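Local coordinates for OsmC family protein (Rhodothermus marinus, PDB 5CML), which is a carboxyl esterase, probably hydrolysing ester bonds with a serine nucleophile in the alpha/beta-hydrolase domain present here, which an OsmC domain accompanies in the full-length protein, at residues Glu14-Arg19 and Phe85-Ala90; His139-Leu144 and Glu175-Asn180; Val159-Arg164 and Asp200-Ile205. All coordinates share one frame; numbering follows the deposited sequence.

Contact 1 (Glu14-Arg19 and Phe85-Ala90)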
# COMPACT_ATOMS: atom_id res chain seq x y z
N GLU A 14 18.82 -6.57 -7.49
CA GLU A 14 18.57 -5.18 -7.83
C GLU A 14 18.39 -4.39 -6.55
O GLU A 14 17.75 -4.85 -5.61
CB GLU A 14 17.34 -5.04 -8.72
CG GLU A 14 17.55 -5.63 -10.11
CD GLU A 14 16.26 -5.93 -10.85
OE1 GLU A 14 15.18 -5.63 -10.30
OE2 GLU A 14 16.35 -6.47 -11.98
N ARG A 15 18.97 -3.20 -6.53
CA ARG A 15 18.96 -2.37 -5.34
C ARG A 15 17.70 -1.52 -5.28
O ARG A 15 17.38 -0.81 -6.23
CB ARG A 15 20.20 -1.50 -5.31
CG ARG A 15 20.64 -1.14 -3.93
CD ARG A 15 20.96 -2.39 -3.11
NE ARG A 15 22.39 -2.57 -2.84
CZ ARG A 15 22.87 -3.17 -1.75
NH1 ARG A 15 22.04 -3.61 -0.80
NH2 ARG A 15 24.18 -3.32 -1.60
N LEU A 16 17.00 -1.61 -4.16
CA LEU A 16 15.77 -0.85 -3.94
C LEU A 16 15.99 0.12 -2.79
O LEU A 16 16.75 -0.17 -1.87
CB LEU A 16 14.61 -1.80 -3.65
CG LEU A 16 14.30 -2.82 -4.75
CD1 LEU A 16 13.52 -4.00 -4.22
CD2 LEU A 16 13.53 -2.14 -5.86
N ALA A 17 15.34 1.28 -2.84
CA ALA A 17 15.44 2.25 -1.75
C ALA A 17 14.08 2.46 -1.12
O ALA A 17 13.04 2.32 -1.78
CB ALA A 17 15.99 3.57 -2.23
N ALA A 18 14.09 2.81 0.16
CA ALA A 18 12.86 3.10 0.87
C ALA A 18 13.19 4.04 2.01
O ALA A 18 14.35 4.38 2.23
CB ALA A 18 12.23 1.82 1.39
N ARG A 19 12.16 4.50 2.70
CA ARG A 19 12.32 5.37 3.86
C ARG A 19 11.70 4.67 5.06
O ARG A 19 10.61 4.13 4.96
CB ARG A 19 11.65 6.73 3.62
CG ARG A 19 12.25 7.52 2.47
CD ARG A 19 13.55 8.17 2.85
NE ARG A 19 13.33 9.55 3.27
CZ ARG A 19 14.22 10.31 3.92
NH1 ARG A 19 15.41 9.82 4.25
NH2 ARG A 19 13.90 11.55 4.25
N PHE A 85 5.45 -7.68 -7.62
CA PHE A 85 5.19 -8.33 -6.34
C PHE A 85 6.46 -8.71 -5.59
O PHE A 85 6.52 -8.60 -4.36
CB PHE A 85 4.33 -9.57 -6.54
CG PHE A 85 2.89 -9.25 -6.75
CD1 PHE A 85 2.16 -8.68 -5.72
CD2 PHE A 85 2.28 -9.47 -7.95
CE1 PHE A 85 0.83 -8.37 -5.90
CE2 PHE A 85 0.93 -9.16 -8.14
CZ PHE A 85 0.22 -8.61 -7.11
N GLU A 86 7.48 -9.16 -6.33
CA GLU A 86 8.75 -9.53 -5.71
C GLU A 86 9.41 -8.35 -4.98
O GLU A 86 10.01 -8.55 -3.94
CB GLU A 86 9.73 -10.08 -6.75
CG GLU A 86 11.21 -10.11 -6.30
CD GLU A 86 11.47 -10.67 -4.87
OE1 GLU A 86 10.63 -11.39 -4.28
OE2 GLU A 86 12.55 -10.35 -4.33
N ASP A 87 9.29 -7.14 -5.50
CA ASP A 87 9.85 -5.99 -4.78
C ASP A 87 9.15 -5.79 -3.45
O ASP A 87 9.80 -5.44 -2.47
CB ASP A 87 9.75 -4.73 -5.63
CG ASP A 87 10.64 -4.79 -6.85
OD1 ASP A 87 11.58 -5.62 -6.86
OD2 ASP A 87 10.39 -4.03 -7.80
N LEU A 88 7.84 -5.98 -3.39
CA LEU A 88 7.13 -5.88 -2.12
C LEU A 88 7.56 -7.00 -1.17
O LEU A 88 7.81 -6.76 0.02
CB LEU A 88 5.62 -5.95 -2.33
CG LEU A 88 4.81 -4.80 -1.78
CD1 LEU A 88 5.34 -3.44 -2.26
CD2 LEU A 88 3.35 -5.02 -2.18
N ARG A 89 7.70 -8.21 -1.69
CA ARG A 89 8.18 -9.31 -0.86
C ARG A 89 9.59 -9.01 -0.34
O ARG A 89 9.88 -9.31 0.81
CB ARG A 89 8.17 -10.64 -1.64
CG ARG A 89 6.78 -11.07 -2.07
CD ARG A 89 6.88 -12.26 -2.97
NE ARG A 89 5.55 -12.63 -3.45
CZ ARG A 89 5.23 -12.78 -4.73
NH1 ARG A 89 6.15 -12.64 -5.69
NH2 ARG A 89 3.98 -13.08 -5.04
N ALA A 90 10.42 -8.39 -1.18
CA ALA A 90 11.79 -8.05 -0.79
C ALA A 90 11.81 -7.05 0.37
O ALA A 90 12.68 -7.10 1.26
CB ALA A 90 12.55 -7.50 -1.98
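Leu16 reaches from its strand to the flank of the helix that begins at Phe85 and lays both methyls against the carboxylate of Asp87, the two side chains crossing at about a right angle. CD1 is the closer branch, 3.7 Å from Asp87 OD1, while CD2 comes within 4.0 Å of Asp87 CG. These are van der Waals contacts between a hydrocarbon and a polar group. Asp87 OD1 finds its polar partner outside the two segments, in ND2 of Asn10. With CG of Asp87 beside its own backbone N (chi1 -67°), the carboxylate is carried across to the leucine. One turn further along the helix, Ala90 CB lies 4.3 Å from Leu16 CD1, so that methyl spans successive turns. The contact joins the antiparallel N-terminal strands to helix 85-98, which follows strand 59-65, in an alpha/beta-hydrolase fold; Phe8 of the neighbouring strand and Phe64 of strand 59-65 pack beside Leu16 and Asp87 respectively. Cut back to an alanine here, the side chain of Asp87 would probably leave the Asn10 amide without this acceptor and open a gap beside both leucine methyls. The other acid nearby, Glu14, keeps its OE1 5.0 Å from Asp87 OD1, a like-charge approach without contact that may slightly raise the proton affinity of either group.

Contact 2 (His139-Leu144 and Glu175-Asn180)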
# COMPACT_ATOMS: atom_id res chain seq x y z
N HIS A 139 -10.73 -2.56 -13.33
CA HIS A 139 -10.53 -1.23 -12.78
C HIS A 139 -9.04 -0.85 -12.77
O HIS A 139 -8.70 0.32 -12.84
CB HIS A 139 -11.17 -1.14 -11.39
CG HIS A 139 -12.67 -1.03 -11.45
ND1 HIS A 139 -13.50 -2.13 -11.38
CD2 HIS A 139 -13.47 0.05 -11.60
CE1 HIS A 139 -14.76 -1.73 -11.49
NE2 HIS A 139 -14.77 -0.41 -11.62
N VAL A 140 -8.16 -1.84 -12.72
CA VAL A 140 -6.74 -1.56 -12.94
C VAL A 140 -6.48 -1.18 -14.41
O VAL A 140 -5.72 -0.25 -14.67
CB VAL A 140 -5.86 -2.76 -12.52
CG1 VAL A 140 -4.39 -2.49 -12.83
CG2 VAL A 140 -6.03 -3.02 -11.03
N ARG A 141 -7.08 -1.91 -15.36
CA ARG A 141 -6.89 -1.59 -16.77
C ARG A 141 -7.26 -0.16 -17.12
O ARG A 141 -6.66 0.45 -18.01
CB ARG A 141 -7.69 -2.55 -17.66
CG ARG A 141 -7.03 -3.90 -17.78
CD ARG A 141 -7.61 -4.72 -18.91
NE ARG A 141 -9.00 -5.10 -18.67
CZ ARG A 141 -9.37 -6.18 -17.99
NH1 ARG A 141 -8.45 -6.99 -17.44
NH2 ARG A 141 -10.66 -6.45 -17.85
N HIS A 142 -8.25 0.38 -16.42
CA HIS A 142 -8.64 1.78 -16.60
C HIS A 142 -7.45 2.73 -16.42
O HIS A 142 -7.41 3.81 -17.01
CB HIS A 142 -9.76 2.12 -15.62
CG HIS A 142 -10.31 3.50 -15.81
ND1 HIS A 142 -10.08 4.52 -14.90
CD2 HIS A 142 -11.08 4.03 -16.78
CE1 HIS A 142 -10.68 5.62 -15.33
NE2 HIS A 142 -11.30 5.35 -16.46
N LEU A 143 -6.50 2.32 -15.59
CA LEU A 143 -5.36 3.15 -15.19
C LEU A 143 -4.09 2.97 -16.02
O LEU A 143 -3.16 3.77 -15.92
CB LEU A 143 -4.99 2.86 -13.73
CG LEU A 143 -6.12 2.86 -12.71
CD1 LEU A 143 -5.60 2.38 -11.36
CD2 LEU A 143 -6.76 4.24 -12.57
N LEU A 144 -4.05 1.91 -16.83
CA LEU A 144 -2.80 1.41 -17.41
C LEU A 144 -2.86 1.26 -18.91
O LEU A 144 -3.92 0.98 -19.45
CB LEU A 144 -2.46 0.03 -16.83
CG LEU A 144 -1.64 -0.06 -15.54
CD1 LEU A 144 -2.27 0.75 -14.42
CD2 LEU A 144 -1.53 -1.51 -15.14
N GLU A 175 -0.01 -11.21 -12.94
CA GLU A 175 0.00 -11.98 -11.72
C GLU A 175 -1.21 -11.70 -10.85
O GLU A 175 -1.75 -12.60 -10.23
CB GLU A 175 1.30 -11.69 -10.95
CG GLU A 175 1.52 -12.55 -9.72
CD GLU A 175 2.94 -12.42 -9.16
OE1 GLU A 175 3.76 -11.67 -9.76
OE2 GLU A 175 3.24 -13.08 -8.13
N LEU A 176 -1.64 -10.44 -10.79
CA LEU A 176 -2.81 -10.06 -10.03
C LEU A 176 -4.06 -10.74 -10.57
O LEU A 176 -4.88 -11.28 -9.82
CB LEU A 176 -2.97 -8.54 -10.09
CG LEU A 176 -4.07 -7.94 -9.24
CD1 LEU A 176 -3.72 -8.13 -7.77
CD2 LEU A 176 -4.25 -6.45 -9.56
N GLU A 177 -4.18 -10.76 -11.89
CA GLU A 177 -5.29 -11.39 -12.56
C GLU A 177 -5.26 -12.91 -12.31
O GLU A 177 -6.30 -13.53 -12.05
CB GLU A 177 -5.24 -11.02 -14.03
CG GLU A 177 -6.27 -11.63 -14.89
CD GLU A 177 -6.28 -11.01 -16.29
OE1 GLU A 177 -6.17 -9.76 -16.40
OE2 GLU A 177 -6.38 -11.78 -17.28
N ARG A 178 -4.07 -13.50 -12.32
CA ARG A 178 -3.97 -14.95 -12.09
C ARG A 178 -4.30 -15.33 -10.64
O ARG A 178 -5.00 -16.31 -10.43
CB ARG A 178 -2.56 -15.46 -12.47
CG ARG A 178 -2.34 -16.98 -12.27
CD ARG A 178 -3.41 -17.85 -12.99
NE ARG A 178 -3.51 -17.57 -14.41
CZ ARG A 178 -2.89 -18.24 -15.38
NH1 ARG A 178 -2.09 -19.27 -15.11
NH2 ARG A 178 -3.09 -17.88 -16.66
N VAL A 179 -3.82 -14.58 -9.63
CA VAL A 179 -4.09 -14.99 -8.24
C VAL A 179 -5.53 -14.71 -7.84
O VAL A 179 -6.09 -15.41 -6.99
CB VAL A 179 -3.15 -14.30 -7.20
CG1 VAL A 179 -1.71 -14.61 -7.49
CG2 VAL A 179 -3.37 -12.79 -7.12
N ASN A 180 -6.12 -13.70 -8.50
CA ASN A 180 -7.48 -13.18 -8.27
C ASN A 180 -7.59 -12.48 -6.91
O ASN A 180 -7.56 -13.08 -5.82
CB ASN A 180 -8.54 -14.28 -8.38
CG ASN A 180 -9.96 -13.70 -8.32
OD1 ASN A 180 -10.63 -13.79 -7.30
ND2 ASN A 180 -10.39 -13.08 -9.42
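Helix 137-141 faces the C-terminal half of helix 170-179 across a fairly wide gap, the closest CA atoms, those of Val140 and Leu176, standing 9.8 Å apart, so that side chains alone bridge it. Val140 and Leu176 meet on the buried side. The valine offers CG2, the leucine CD2, and the two methyls lie 4.1 Å apart on side chains that approach at a slant. In Leu176, CG stands anti to the backbone N (chi1 -174°), which sends the branched end out toward the other helix. Helix 110-118 packs against both: Leu110 touches Val140 and Ala117 touches Leu176.

At the outer, exposed side Arg141 and Glu177 form a second, electrostatic link. Arg141 bends at chi3 (-66°), turning its guanidinium toward the other helix, and Glu177 comes forward on an extended chain. OE1 of Glu177 lies at the edge of the guanidinium, in its plane, 3.7 Å from Arg141 NH1. This is a long salt bridge, and with the guanidinium and carboxylate planes 84° apart, one oxygen alone faces the arginine rather than the paired, side-on arrangement. Such a link is likely to be modest in strength.

Arg141 to Leu144 make a type I turn, Leu144 N bonding to Arg141 O at 3.2 Å, and Asn180 leaves helix 170-179 with positive phi before its OD1 caps Asp183 N at the start of the next helix. The arrangement is sparse helix-helix packing, an apolar pair inside and an ion pair outside, within the insertion that follows strand 127-131 of the alpha/beta-hydrolase sheet.

Contact 3 (Val159-Arg164 and Asp200-Ile205)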
# COMPACT_ATOMS: atom_id res chain seq x y z
N VAL A 159 1.20 3.90 -16.12
CA VAL A 159 0.09 4.09 -15.20
C VAL A 159 -0.23 5.57 -15.07
O VAL A 159 0.67 6.40 -14.96
CB VAL A 159 0.41 3.54 -13.78
CG1 VAL A 159 -0.80 3.64 -12.86
CG2 VAL A 159 0.90 2.10 -13.85
N ASP A 160 -1.52 5.89 -15.05
CA ASP A 160 -2.00 7.25 -14.86
C ASP A 160 -2.99 7.28 -13.69
O ASP A 160 -4.06 6.67 -13.77
CB ASP A 160 -2.65 7.73 -16.16
CG ASP A 160 -3.23 9.14 -16.07
OD1 ASP A 160 -2.99 9.87 -15.08
OD2 ASP A 160 -3.93 9.51 -17.03
N LEU A 161 -2.58 7.91 -12.59
CA LEU A 161 -3.44 8.10 -11.42
C LEU A 161 -3.85 9.56 -11.26
O LEU A 161 -4.26 10.00 -10.18
CB LEU A 161 -2.74 7.63 -10.16
CG LEU A 161 -2.20 6.21 -10.15
CD1 LEU A 161 -1.56 6.01 -8.80
CD2 LEU A 161 -3.32 5.21 -10.40
N GLY A 162 -3.72 10.32 -12.34
CA GLY A 162 -4.16 11.71 -12.35
C GLY A 162 -3.09 12.69 -11.93
O GLY A 162 -3.35 13.90 -11.83
N GLY A 163 -1.88 12.19 -11.67
CA GLY A 163 -0.74 13.03 -11.37
C GLY A 163 0.41 12.70 -12.32
O GLY A 163 0.21 12.58 -13.53
N ARG A 164 1.60 12.55 -11.76
CA ARG A 164 2.77 12.19 -12.56
C ARG A 164 2.60 10.72 -12.98
O ARG A 164 2.39 9.85 -12.13
CB ARG A 164 4.06 12.36 -11.76
CG ARG A 164 4.40 13.80 -11.39
CD ARG A 164 5.27 13.86 -10.13
NE ARG A 164 6.47 13.03 -10.24
CZ ARG A 164 7.33 12.80 -9.25
NH1 ARG A 164 7.14 13.33 -8.05
NH2 ARG A 164 8.39 12.04 -9.45
N ASP A 200 -13.72 9.85 -5.26
CA ASP A 200 -12.53 9.41 -5.98
C ASP A 200 -12.82 9.32 -7.47
O ASP A 200 -13.74 8.62 -7.89
CB ASP A 200 -12.05 8.06 -5.41
CG ASP A 200 -10.63 7.66 -5.85
OD1 ASP A 200 -10.22 7.92 -7.00
OD2 ASP A 200 -9.92 7.05 -5.01
N GLN A 201 -12.04 10.05 -8.27
CA GLN A 201 -12.23 10.12 -9.72
C GLN A 201 -11.39 9.11 -10.50
O GLN A 201 -11.55 8.97 -11.73
CB GLN A 201 -11.91 11.52 -10.22
CG GLN A 201 -12.88 12.59 -9.75
CD GLN A 201 -12.38 13.98 -10.06
OE1 GLN A 201 -12.03 14.75 -9.17
NE2 GLN A 201 -12.34 14.31 -11.34
N ILE A 202 -10.48 8.44 -9.80
CA ILE A 202 -9.47 7.59 -10.42
C ILE A 202 -9.84 6.14 -10.22
O ILE A 202 -9.84 5.35 -11.16
CB ILE A 202 -8.08 7.86 -9.80
CG1 ILE A 202 -7.73 9.35 -9.93
CG2 ILE A 202 -7.00 7.00 -10.45
CD1 ILE A 202 -7.61 9.87 -11.36
N VAL A 203 -10.12 5.78 -8.98
CA VAL A 203 -10.61 4.46 -8.61
C VAL A 203 -11.95 4.66 -7.91
O VAL A 203 -12.01 5.20 -6.80
CB VAL A 203 -9.64 3.71 -7.68
CG1 VAL A 203 -10.23 2.38 -7.26
CG2 VAL A 203 -8.26 3.52 -8.36
N GLY A 204 -13.03 4.30 -8.59
CA GLY A 204 -14.35 4.56 -8.05
C GLY A 204 -14.65 3.85 -6.74
O GLY A 204 -14.15 2.76 -6.46
N ILE A 205 -15.53 4.47 -5.95
CA ILE A 205 -15.92 3.96 -4.66
C ILE A 205 -16.53 2.54 -4.74
O ILE A 205 -16.45 1.79 -3.77
CB ILE A 205 -16.91 4.96 -3.97
CG1 ILE A 205 -17.34 4.48 -2.61
CG2 ILE A 205 -18.14 5.18 -4.84
CD1 ILE A 205 -16.33 4.72 -1.58
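This contact lies beside the probable active site of the esterase, where the loop after strand 192-196 carries Asp200, the likely acid of a Ser-His-Asp triad with Ser109 and His229. Ile202, two residues further on, reaches over to the loop 159-164 and packs against the backbone and side chain of Leu161. Its CG1 sits 3.5 Å from Leu161 O, and CD1 runs on past the same carbonyl to approach Gly162 CA at 4.0 Å. The other branch, CG2, stands anti to the isoleucine's backbone N and meets Leu161 CD2 at 4.1 Å. The two side chains cross at about a right angle; the isoleucine lies against one face of the peptide after Leu161, while the leucine side chain goes on to touch Ser109 and Cys37.

Gly162 suits this place twice over: at phi 90° a side chain would press on the preceding carbonyl, and it would also run into Ile202 CD1. Its own loop is braced by an Asx turn, Gly162 N giving a hydrogen bond to Asp160 OD1 from above the carboxylate plane, while OD2 of Asp160 pairs with Arg145.

Two bonds rather than one shape the facing loop. Asp200 OD1 accepts two backbone N-H groups, each at 2.9 Å from OD1: Ile202 N comes in nearly along the C-O direction, and Val203 N from well above the plane, 58° out of it. The first bond closes an Asx turn, and the second completes an Asx motif. These bonds hold the carboxylate's rotation, with OD2 turned to ND1 of His229. An aspartate on the loop after a C-terminal-side strand of the sheet, with one oxygen turned to the histidine, is consistent with the acid of an alpha/beta-hydrolase triad.

From the N terminus, contact 1 closes first: strand 15-22 is met again by helix 85-98 after two more sheet strands and a helix have been laid down. Contact 2 opens only later, at helix 137-141. Contact 3 opens at 159-164, before contact 2 closes at 175-180, and itself closes at 200-205, so these two cross. Contacts 1 and 2 are linked by a salt bridge between Arg89 and Glu175, and contacts 2 and 3 by Leu143, which packs on both Leu161 and Ile202. Contacts 1 and 3 do not touch. Contact 1 ties strand 15-22 to helix 85-98; contacts 2 and 3 tie the region after strand 127-131 to itself and to the loop that carries Asp200.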